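Local coordinates for protein histidine acid phosphatase (Hafnia alvei, PDB 4ARU) that belongs to branch 2 of the histidine phosphatase superfamily, as a histidine acid phosphatase, and holds a potassium ion in this model, at residues 314-326 against 374-386. Sequence-based numbering, arbitrary orientation.
Sequences SGMLGMTWTLPGQ and AGSVRLNIPGCSD. With K (potassium ion), chain E.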
loop_
_atom_site.group_PDB
_atom_site.type_symbol
_atom_site.label_atom_id
_atom_site.label_comp_id
_atom_site.label_asym_id
_atom_site.label_seq_id
_atom_site.Cartn_x
_atom_site.Cartn_y
_atom_site.Cartn_z
ATOM N N SER A 314 -4.932 -7.285 -0.015
ATOM C CA SER A 314 -4.306 -8.423 0.663
ATOM C C SER A 314 -5.302 -9.154 1.557
ATOM O O SER A 314 -5.312 -10.362 1.580
ATOM C CB SER A 314 -3.047 -7.959 1.352
ATOM O OG SER A 314 -3.292 -7.450 2.579
ATOM N N GLY A 315 -6.133 -8.443 2.305
ATOM C CA GLY A 315 -7.112 -9.086 3.152
ATOM C C GLY A 315 -8.169 -9.836 2.366
ATOM O O GLY A 315 -8.566 -10.952 2.748
ATOM N N MET A 316 -8.636 -9.258 1.254
ATOM C CA MET A 316 -9.648 -9.906 0.420
ATOM C C MET A 316 -9.145 -11.221 -0.177
ATOM O O MET A 316 -9.908 -12.184 -0.244
ATOM C CB MET A 316 -10.125 -9.002 -0.709
ATOM C CG MET A 316 -10.847 -7.780 -0.224
ATOM S SD MET A 316 -11.406 -6.731 -1.582
ATOM C CE MET A 316 -12.812 -7.603 -2.113
ATOM N N LEU A 317 -7.879 -11.235 -0.596
ATOM C CA LEU A 317 -7.251 -12.404 -1.221
ATOM C C LEU A 317 -6.508 -13.297 -0.203
ATOM O O LEU A 317 -6.017 -14.379 -0.580
ATOM C CB LEU A 317 -6.300 -11.974 -2.337
ATOM C CG LEU A 317 -6.993 -11.436 -3.594
ATOM C CD1 LEU A 317 -5.994 -10.883 -4.570
ATOM C CD2 LEU A 317 -7.935 -12.430 -4.246
ATOM N N GLY A 318 -6.521 -12.922 1.084
ATOM C CA GLY A 318 -5.837 -13.714 2.115
ATOM C C GLY A 318 -4.327 -13.748 1.967
ATOM O O GLY A 318 -3.696 -14.728 2.399
ATOM N N MET A 319 -3.719 -12.765 1.311
ATOM C CA MET A 319 -2.254 -12.753 1.046
ATOM C C MET A 319 -1.551 -12.073 2.216
ATOM O O MET A 319 -1.960 -10.978 2.644
ATOM C CB MET A 319 -1.933 -12.034 -0.254
ATOM C CG MET A 319 -2.574 -12.691 -1.461
ATOM S SD MET A 319 -2.105 -11.917 -3.033
ATOM C CE MET A 319 -2.654 -10.245 -2.749
ATOM N N THR A 320 -0.498 -12.692 2.718
ATOM C CA THR A 320 0.279 -12.090 3.770
ATOM C C THR A 320 1.722 -12.209 3.346
ATOM O O THR A 320 2.083 -13.104 2.551
ATOM C CB THR A 320 0.057 -12.730 5.137
ATOM O OG1 THR A 320 0.301 -14.109 5.048
ATOM C CG2 THR A 320 -1.383 -12.545 5.613
ATOM N N TRP A 321 2.540 -11.318 3.862
ATOM C CA TRP A 321 3.942 -11.270 3.501
ATOM C C TRP A 321 4.754 -10.546 4.527
ATOM O O TRP A 321 4.232 -9.783 5.375
ATOM C CB TRP A 321 4.148 -10.652 2.129
ATOM C CG TRP A 321 3.706 -9.236 2.036
ATOM C CD1 TRP A 321 4.396 -8.124 2.436
ATOM C CD2 TRP A 321 2.472 -8.748 1.448
ATOM N NE1 TRP A 321 3.664 -6.983 2.152
ATOM C CE2 TRP A 321 2.489 -7.327 1.548
ATOM C CE3 TRP A 321 1.342 -9.372 0.897
ATOM C CZ2 TRP A 321 1.428 -6.551 1.088
ATOM C CZ3 TRP A 321 0.310 -8.577 0.405
ATOM C CH2 TRP A 321 0.351 -7.184 0.519
ATOM N N THR A 322 6.064 -10.813 4.467
ATOM C CA THR A 322 7.073 -9.955 5.106
ATOM C C THR A 322 8.115 -9.660 4.049
ATOM O O THR A 322 8.461 -10.501 3.211
ATOM C CB THR A 322 7.735 -10.557 6.376
ATOM O OG1 THR A 322 8.490 -9.553 7.074
ATOM C CG2 THR A 322 8.694 -11.660 6.063
ATOM N N LEU A 323 8.570 -8.418 4.028
ATOM C CA LEU A 323 9.495 -7.983 2.983
ATOM C C LEU A 323 10.935 -7.920 3.487
ATOM O O LEU A 323 11.270 -7.088 4.338
ATOM C CB LEU A 323 9.062 -6.598 2.514
ATOM C CG LEU A 323 7.620 -6.507 2.038
ATOM C CD1 LEU A 323 7.330 -5.065 1.580
ATOM C CD2 LEU A 323 7.312 -7.477 0.896
ATOM N N PRO A 324 11.809 -8.794 2.943
ATOM C CA PRO A 324 13.217 -8.705 3.348
ATOM C C PRO A 324 13.778 -7.295 3.140
ATOM O O PRO A 324 13.580 -6.695 2.097
ATOM C CB PRO A 324 13.924 -9.709 2.418
ATOM C CG PRO A 324 12.861 -10.704 2.175
ATOM C CD PRO A 324 11.568 -9.940 2.042
ATOM N N GLY A 325 14.418 -6.773 4.168
ATOM C CA GLY A 325 15.025 -5.454 4.104
ATOM C C GLY A 325 14.108 -4.268 4.208
ATOM O O GLY A 325 14.535 -3.134 4.125
ATOM N N GLN A 326 12.839 -4.529 4.478
ATOM C CA GLN A 326 11.827 -3.450 4.494
ATOM C C GLN A 326 10.819 -3.720 5.615
ATOM O O GLN A 326 9.896 -4.541 5.438
ATOM C CB GLN A 326 11.173 -3.375 3.122
ATOM C CG GLN A 326 10.030 -2.379 3.004
ATOM C CD GLN A 326 10.413 -1.009 3.523
ATOM O OE1 GLN A 326 10.098 -0.640 4.658
ATOM N NE2 GLN A 326 11.075 -0.222 2.686
ATOM N N ALA A 374 15.084 -4.182 -7.489
ATOM C CA ALA A 374 14.121 -3.973 -6.382
ATOM C C ALA A 374 13.879 -5.301 -5.678
ATOM O O ALA A 374 14.056 -6.386 -6.246
ATOM C CB ALA A 374 12.839 -3.413 -6.914
ATOM N N GLY A 375 13.428 -5.221 -4.441
ATOM C CA GLY A 375 12.935 -6.391 -3.736
ATOM C C GLY A 375 11.676 -6.890 -4.389
ATOM O O GLY A 375 10.893 -6.148 -5.000
ATOM N N SER A 376 11.463 -8.201 -4.284
ATOM C CA SER A 376 10.242 -8.801 -4.815
ATOM C C SER A 376 9.955 -10.057 -4.011
ATOM O O SER A 376 10.848 -10.858 -3.801
ATOM C CB SER A 376 10.365 -9.104 -6.321
ATOM O OG SER A 376 9.173 -9.630 -6.905
ATOM N N VAL A 377 8.710 -10.209 -3.571
ATOM C CA VAL A 377 8.267 -11.398 -2.854
ATOM C C VAL A 377 7.112 -11.993 -3.642
ATOM O O VAL A 377 6.111 -11.317 -3.888
ATOM C CB VAL A 377 7.828 -11.059 -1.424
ATOM C CG1 VAL A 377 7.244 -12.278 -0.733
ATOM C CG2 VAL A 377 9.026 -10.553 -0.635
ATOM N N ARG A 378 7.229 -13.254 -4.022
ATOM C CA ARG A 378 6.172 -13.954 -4.710
ATOM C C ARG A 378 5.129 -14.379 -3.673
ATOM O O ARG A 378 5.475 -14.943 -2.634
ATOM C CB ARG A 378 6.743 -15.183 -5.415
ATOM C CG ARG A 378 5.877 -15.640 -6.572
ATOM C CD ARG A 378 6.660 -16.473 -7.574
ATOM N NE ARG A 378 7.224 -17.662 -6.959
ATOM C CZ ARG A 378 8.095 -18.500 -7.532
ATOM N NH1 ARG A 378 8.538 -18.288 -8.768
ATOM N NH2 ARG A 378 8.514 -19.575 -6.870
ATOM N N LEU A 379 3.870 -14.142 -3.957
ATOM C CA LEU A 379 2.789 -14.370 -3.003
ATOM C C LEU A 379 1.954 -15.610 -3.234
ATOM O O LEU A 379 1.519 -15.950 -4.350
ATOM C CB LEU A 379 1.852 -13.146 -2.985
ATOM C CG LEU A 379 2.581 -11.828 -2.692
ATOM C CD1 LEU A 379 1.585 -10.656 -2.751
ATOM C CD2 LEU A 379 3.229 -11.841 -1.333
ATOM N N ASN A 380 1.644 -16.239 -2.113
ATOM C CA ASN A 380 0.712 -17.325 -2.027
ATOM C C ASN A 380 -0.687 -16.776 -1.873
ATOM O O ASN A 380 -0.912 -15.846 -1.098
ATOM C CB ASN A 380 1.020 -18.189 -0.805
ATOM C CG ASN A 380 0.068 -19.357 -0.669
ATOM O OD1 ASN A 380 -0.122 -20.093 -1.615
ATOM N ND2 ASN A 380 -0.504 -19.551 0.519
ATOM N N ILE A 381 -1.617 -17.324 -2.618
ATOM C CA ILE A 381 -3.046 -17.053 -2.456
ATOM C C ILE A 381 -3.670 -18.285 -1.816
ATOM O O ILE A 381 -3.806 -19.312 -2.474
ATOM C CB ILE A 381 -3.749 -16.713 -3.791
ATOM C CG1 ILE A 381 -3.092 -15.521 -4.492
ATOM C CG2 ILE A 381 -5.264 -16.531 -3.564
ATOM C CD1 ILE A 381 -3.544 -15.372 -5.926
ATOM N N PRO A 382 -4.001 -18.219 -0.528
ATOM C CA PRO A 382 -4.362 -19.487 0.126
ATOM C C PRO A 382 -5.600 -20.144 -0.423
ATOM O O PRO A 382 -5.666 -21.384 -0.470
ATOM C CB PRO A 382 -4.527 -19.096 1.603
ATOM C CG PRO A 382 -3.769 -17.864 1.757
ATOM C CD PRO A 382 -3.800 -17.135 0.452
ATOM N N GLY A 383 -6.559 -19.366 -0.880
ATOM C CA GLY A 383 -7.730 -19.942 -1.446
ATOM C C GLY A 383 -7.523 -20.615 -2.791
ATOM O O GLY A 383 -8.402 -21.340 -3.264
ATOM N N CYS A 384 -6.398 -20.300 -3.448
ATOM C CA CYS A 384 -6.055 -20.883 -4.778
ATOM C C CYS A 384 -5.300 -22.184 -4.527
ATOM O O CYS A 384 -4.076 -22.228 -4.562
ATOM C CB CYS A 384 -5.236 -19.867 -5.607
ATOM S SG CYS A 384 -5.087 -20.387 -7.355
ATOM N N SER A 385 -6.058 -23.222 -4.249
ATOM C CA SER A 385 -5.465 -24.505 -3.882
ATOM C C SER A 385 -4.855 -25.243 -5.085
ATOM O O SER A 385 -4.181 -26.265 -4.939
ATOM C CB SER A 385 -6.496 -25.322 -3.118
ATOM O OG SER A 385 -7.701 -25.523 -3.855
ATOM N N ASP A 386 -5.123 -24.728 -6.281
ATOM C CA ASP A 386 -4.462 -25.218 -7.510
ATOM C C ASP A 386 -3.248 -24.370 -7.926
ATOM O O ASP A 386 -2.612 -24.682 -8.941
ATOM C CB ASP A 386 -5.464 -25.471 -8.646
ATOM C CG ASP A 386 -6.486 -24.409 -8.772
ATOM O OD1 ASP A 386 -6.276 -23.319 -8.188
ATOM O OD2 ASP A 386 -7.498 -24.634 -9.454
HETATM K K K E . -2.051 -21.394 -2.858
HETATM O O HOH W 1 -7.395 -16.633 -0.676
HETATM O O HOH W 2 2.745 -15.356 0.459
HETATM O O HOH W 3 -0.134 -15.326 1.505
HETATM O O HOH W 4 -3.382 -22.897 -1.011
HETATM O O HOH W 5 -0.443 -23.565 -3.168
#
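With chi1 63°, Trp321 CG lies between the backbone N and the carbonyl carbon, and Leu379 CG is anti to its carbonyl carbon (chi1 -55°); these rotations bring Leu379 beside the indole. Leu379 CD2 then lies 3.8 Å from Trp321 CB and approaches the indole obliquely near CE3. The other methyl, Leu379 CD1, touches Met319 SD at 3.9 Å; the two side chains cross at about a right angle, whereas those of Met319 and Ile381 lie side by side, pointing the same way. Farther along, Val377 CG2 touches both Pro324 CD (3.7 Å) and Leu323 CD2.

No direct hydrogen bond joins the segments; waters bridge them instead. One accepts from Asn380 N and donates to Thr320 O, a second accepts from Thr320 N and donates to Asn380 O, and a third donates to Leu317 O (2.6 Å from the water oxygen) and accepts from Gly383 N. Asn380 OD1, Ile381 O and Cys384 O bind potassium, a site completed by Gln387 and two waters. Val377 and Leu379 pair through their backbones with strand 348-356, so strand 375-378 belongs to the mixed sheet. Gly318, with positive phi, ends helix 307-317 in a Schellman motif, from which the chain runs roughly antiparallel (148°) to 377-382 in this histidine phosphatase fold.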